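Local structure of lipase aflb (Neosartorya fumigata, 6IDY) at residues S100-Y105 and L415-A420. The protein is a lipase of the alpha/beta-hydrolase type that probably hydrolyses ester bonds of lipid substrates and carries a bound calcium ion. Numbering follows the deposited sequence.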
ATOM      1  N   SER A 100     -15.890  10.271 -10.065  1.00 34.58           N
ATOM      2  CA  SER A 100     -15.848  11.718  -9.839  1.00 35.15           C
ATOM      3  C   SER A 100     -14.945  12.057  -8.654  1.00 37.92           C
ATOM      4  O   SER A 100     -14.143  12.985  -8.757  1.00 37.76           O
ATOM      5  CB  SER A 100     -17.255  12.271  -9.622  1.00 40.00           C
ATOM      6  OG  SER A 100     -17.242  13.674  -9.420  1.00 51.59           O
ATOM      7  N   PHE A 101     -15.050  11.280  -7.551  1.00 33.89           N
ATOM      8  CA  PHE A 101     -14.239  11.446  -6.342  1.00 32.50           C
ATOM      9  C   PHE A 101     -12.764  11.151  -6.647  1.00 35.90           C
ATOM     10  O   PHE A 101     -11.902  11.956  -6.294  1.00 37.13           O
ATOM     11  CB  PHE A 101     -14.770  10.562  -5.194  1.00 33.84           C
ATOM     12  CG  PHE A 101     -13.935  10.567  -3.930  1.00 34.79           C
ATOM     13  CD1 PHE A 101     -13.965  11.653  -3.060  1.00 37.80           C
ATOM     14  CD2 PHE A 101     -13.134   9.480  -3.602  1.00 35.68           C
ATOM     15  CE1 PHE A 101     -13.199  11.655  -1.890  1.00 38.15           C
ATOM     16  CE2 PHE A 101     -12.366   9.484  -2.432  1.00 38.11           C
ATOM     17  CZ  PHE A 101     -12.402  10.572  -1.586  1.00 36.60           C
ATOM     18  N   LEU A 102     -12.487  10.018  -7.324  1.00 30.84           N
ATOM     19  CA  LEU A 102     -11.134   9.603  -7.718  1.00 29.23           C
ATOM     20  C   LEU A 102     -10.498  10.610  -8.683  1.00 32.25           C
ATOM     21  O   LEU A 102      -9.286  10.832  -8.623  1.00 30.09           O
ATOM     22  CB  LEU A 102     -11.153   8.204  -8.364  1.00 28.57           C
ATOM     23  CG  LEU A 102     -11.577   7.015  -7.488  1.00 31.46           C
ATOM     24  CD1 LEU A 102     -11.843   5.803  -8.343  1.00 30.38           C
ATOM     25  CD2 LEU A 102     -10.522   6.670  -6.430  1.00 32.13           C
ATOM     26  N   ASN A 103     -11.325  11.232  -9.557  1.00 29.82           N
ATOM     27  CA  ASN A 103     -10.888  12.229 -10.539  1.00 30.09           C
ATOM     28  C   ASN A 103     -10.253  13.475  -9.899  1.00 34.68           C
ATOM     29  O   ASN A 103      -9.310  14.028 -10.466  1.00 34.65           O
ATOM     30  CB  ASN A 103     -12.026  12.605 -11.493  1.00 31.16           C
ATOM     31  CG  ASN A 103     -11.610  13.463 -12.667  1.00 49.40           C
ATOM     32  OD1 ASN A 103     -10.705  13.124 -13.436  1.00 40.15           O
ATOM     33  ND2 ASN A 103     -12.273  14.594 -12.832  1.00 40.27           N
ATOM     34  N   GLY A 104     -10.747  13.869  -8.723  1.00 31.54           N
ATOM     35  CA  GLY A 104     -10.242  15.031  -7.996  1.00 31.51           C
ATOM     36  C   GLY A 104      -9.267  14.733  -6.872  1.00 35.63           C
ATOM     37  O   GLY A 104      -9.175  15.523  -5.930  1.00 35.78           O
ATOM     38  N   TYR A 105      -8.510  13.613  -6.973  1.00 32.09           N
ATOM     39  CA  TYR A 105      -7.551  13.166  -5.948  1.00 31.57           C
ATOM     40  C   TYR A 105      -6.385  14.149  -5.690  1.00 39.04           C
ATOM     41  O   TYR A 105      -5.953  14.262  -4.543  1.00 38.06           O
ATOM     42  CB  TYR A 105      -7.015  11.743  -6.259  1.00 30.71           C
ATOM     43  CG  TYR A 105      -5.898  11.691  -7.284  1.00 29.81           C
ATOM     44  CD1 TYR A 105      -6.168  11.789  -8.645  1.00 31.32           C
ATOM     45  CD2 TYR A 105      -4.570  11.557  -6.890  1.00 29.55           C
ATOM     46  CE1 TYR A 105      -5.144  11.767  -9.591  1.00 30.48           C
ATOM     47  CE2 TYR A 105      -3.536  11.539  -7.827  1.00 29.82           C
ATOM     48  CZ  TYR A 105      -3.828  11.639  -9.177  1.00 35.03           C
ATOM     49  OH  TYR A 105      -2.814  11.596 -10.105  1.00 32.57           O
ATOM     50  N   LEU A 415      -6.405   1.809  -8.986  1.00 21.95           N
ATOM     51  CA  LEU A 415      -5.567   1.421 -10.118  1.00 22.35           C
ATOM     52  C   LEU A 415      -5.547   2.498 -11.183  1.00 26.25           C
ATOM     53  O   LEU A 415      -4.542   2.649 -11.876  1.00 25.00           O
ATOM     54  CB  LEU A 415      -6.048   0.094 -10.721  1.00 23.04           C
ATOM     55  CG  LEU A 415      -5.873  -1.148  -9.844  1.00 28.40           C
ATOM     56  CD1 LEU A 415      -6.561  -2.321 -10.462  1.00 29.10           C
ATOM     57  CD2 LEU A 415      -4.407  -1.465  -9.593  1.00 29.50           C
ATOM     58  N   LEU A 416      -6.651   3.266 -11.292  1.00 24.05           N
ATOM     59  CA  LEU A 416      -6.784   4.367 -12.246  1.00 24.44           C
ATOM     60  C   LEU A 416      -5.868   5.522 -11.855  1.00 26.78           C
ATOM     61  O   LEU A 416      -5.244   6.134 -12.718  1.00 26.60           O
ATOM     62  CB  LEU A 416      -8.245   4.825 -12.355  1.00 25.50           C
ATOM     63  CG  LEU A 416      -9.284   3.734 -12.678  1.00 31.33           C
ATOM     64  CD1 LEU A 416     -10.694   4.270 -12.502  1.00 32.23           C
ATOM     65  CD2 LEU A 416      -9.104   3.181 -14.101  1.00 34.62           C
ATOM     66  N   ILE A 417      -5.746   5.787 -10.549  1.00 23.22           N
ATOM     67  CA  ILE A 417      -4.843   6.815 -10.027  1.00 22.12           C
ATOM     68  C   ILE A 417      -3.394   6.332 -10.209  1.00 23.82           C
ATOM     69  O   ILE A 417      -2.550   7.091 -10.702  1.00 22.86           O
ATOM     70  CB  ILE A 417      -5.172   7.171  -8.551  1.00 24.46           C
ATOM     71  CG1 ILE A 417      -6.529   7.891  -8.459  1.00 25.80           C
ATOM     72  CG2 ILE A 417      -4.051   8.016  -7.930  1.00 23.88           C
ATOM     73  CD1 ILE A 417      -7.086   7.999  -7.048  1.00 32.89           C
ATOM     74  N   ALA A 418      -3.131   5.055  -9.849  1.00 19.12           N
ATOM     75  CA  ALA A 418      -1.805   4.450  -9.984  1.00 18.66           C
ATOM     76  C   ALA A 418      -1.284   4.568 -11.425  1.00 23.68           C
ATOM     77  O   ALA A 418      -0.130   4.956 -11.613  1.00 23.66           O
ATOM     78  CB  ALA A 418      -1.819   3.000  -9.517  1.00 18.43           C
ATOM     79  N   LEU A 419      -2.161   4.341 -12.433  1.00 21.12           N
ATOM     80  CA  LEU A 419      -1.784   4.462 -13.839  1.00 21.96           C
ATOM     81  C   LEU A 419      -1.444   5.905 -14.204  1.00 25.87           C
ATOM     82  O   LEU A 419      -0.404   6.138 -14.820  1.00 24.51           O
ATOM     83  CB  LEU A 419      -2.854   3.902 -14.796  1.00 22.63           C
ATOM     84  CG  LEU A 419      -2.457   3.914 -16.286  1.00 27.39           C
ATOM     85  CD1 LEU A 419      -1.259   3.006 -16.558  1.00 26.37           C
ATOM     86  CD2 LEU A 419      -3.623   3.562 -17.167  1.00 28.51           C
ATOM     87  N   ALA A 420      -2.310   6.862 -13.807  1.00 22.38           N
ATOM     88  CA  ALA A 420      -2.109   8.289 -14.048  1.00 22.17           C
ATOM     89  C   ALA A 420      -0.778   8.758 -13.452  1.00 25.55           C
ATOM     90  O   ALA A 420      -0.009   9.405 -14.153  1.00 25.48           O
ATOM     91  CB  ALA A 420      -3.261   9.083 -13.455  1.00 23.15           C
TER
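The CG2 methyl of Ile417 sits over one face of the Tyr105 ring, the two side chains running past each other in opposite directions. The methyl lies off-centre over that face and makes a CH-pi contact, with Ile417 CG2 3.8 Å from the centroid of the Tyr105 ring. The closest pair is Ile417 CG2 to Tyr105 CE2, 3.6 Å. Further back, Ile417 CG1 passes Tyr105 CD1 at 3.9 Å, and Ile417 CD1 reaches Tyr105 CB at 3.8 Å. The same Ile417 CD1 also meets Leu102 CD2, 3.7 Å away, with the two side chains crossing at about a right angle. This apolar packing joins segment 100-105 to helix 414-424, both outside the central, mainly parallel sheet of the alpha/beta-hydrolase fold. A Tyr105 chi1 of 81° tucks CG in over its own backbone, which lays the ring across Ile417. The Tyr105 OH lies 4.2 Å from Ala420 CB and hydrogen-bonds Glu421 OE2, which helps hold the far end of the ring. Thr175 of helix 173-178 touches Leu102, Tyr105 and Ile417, while Leu16 of helix 16-24 packs on Tyr105 and Ala420.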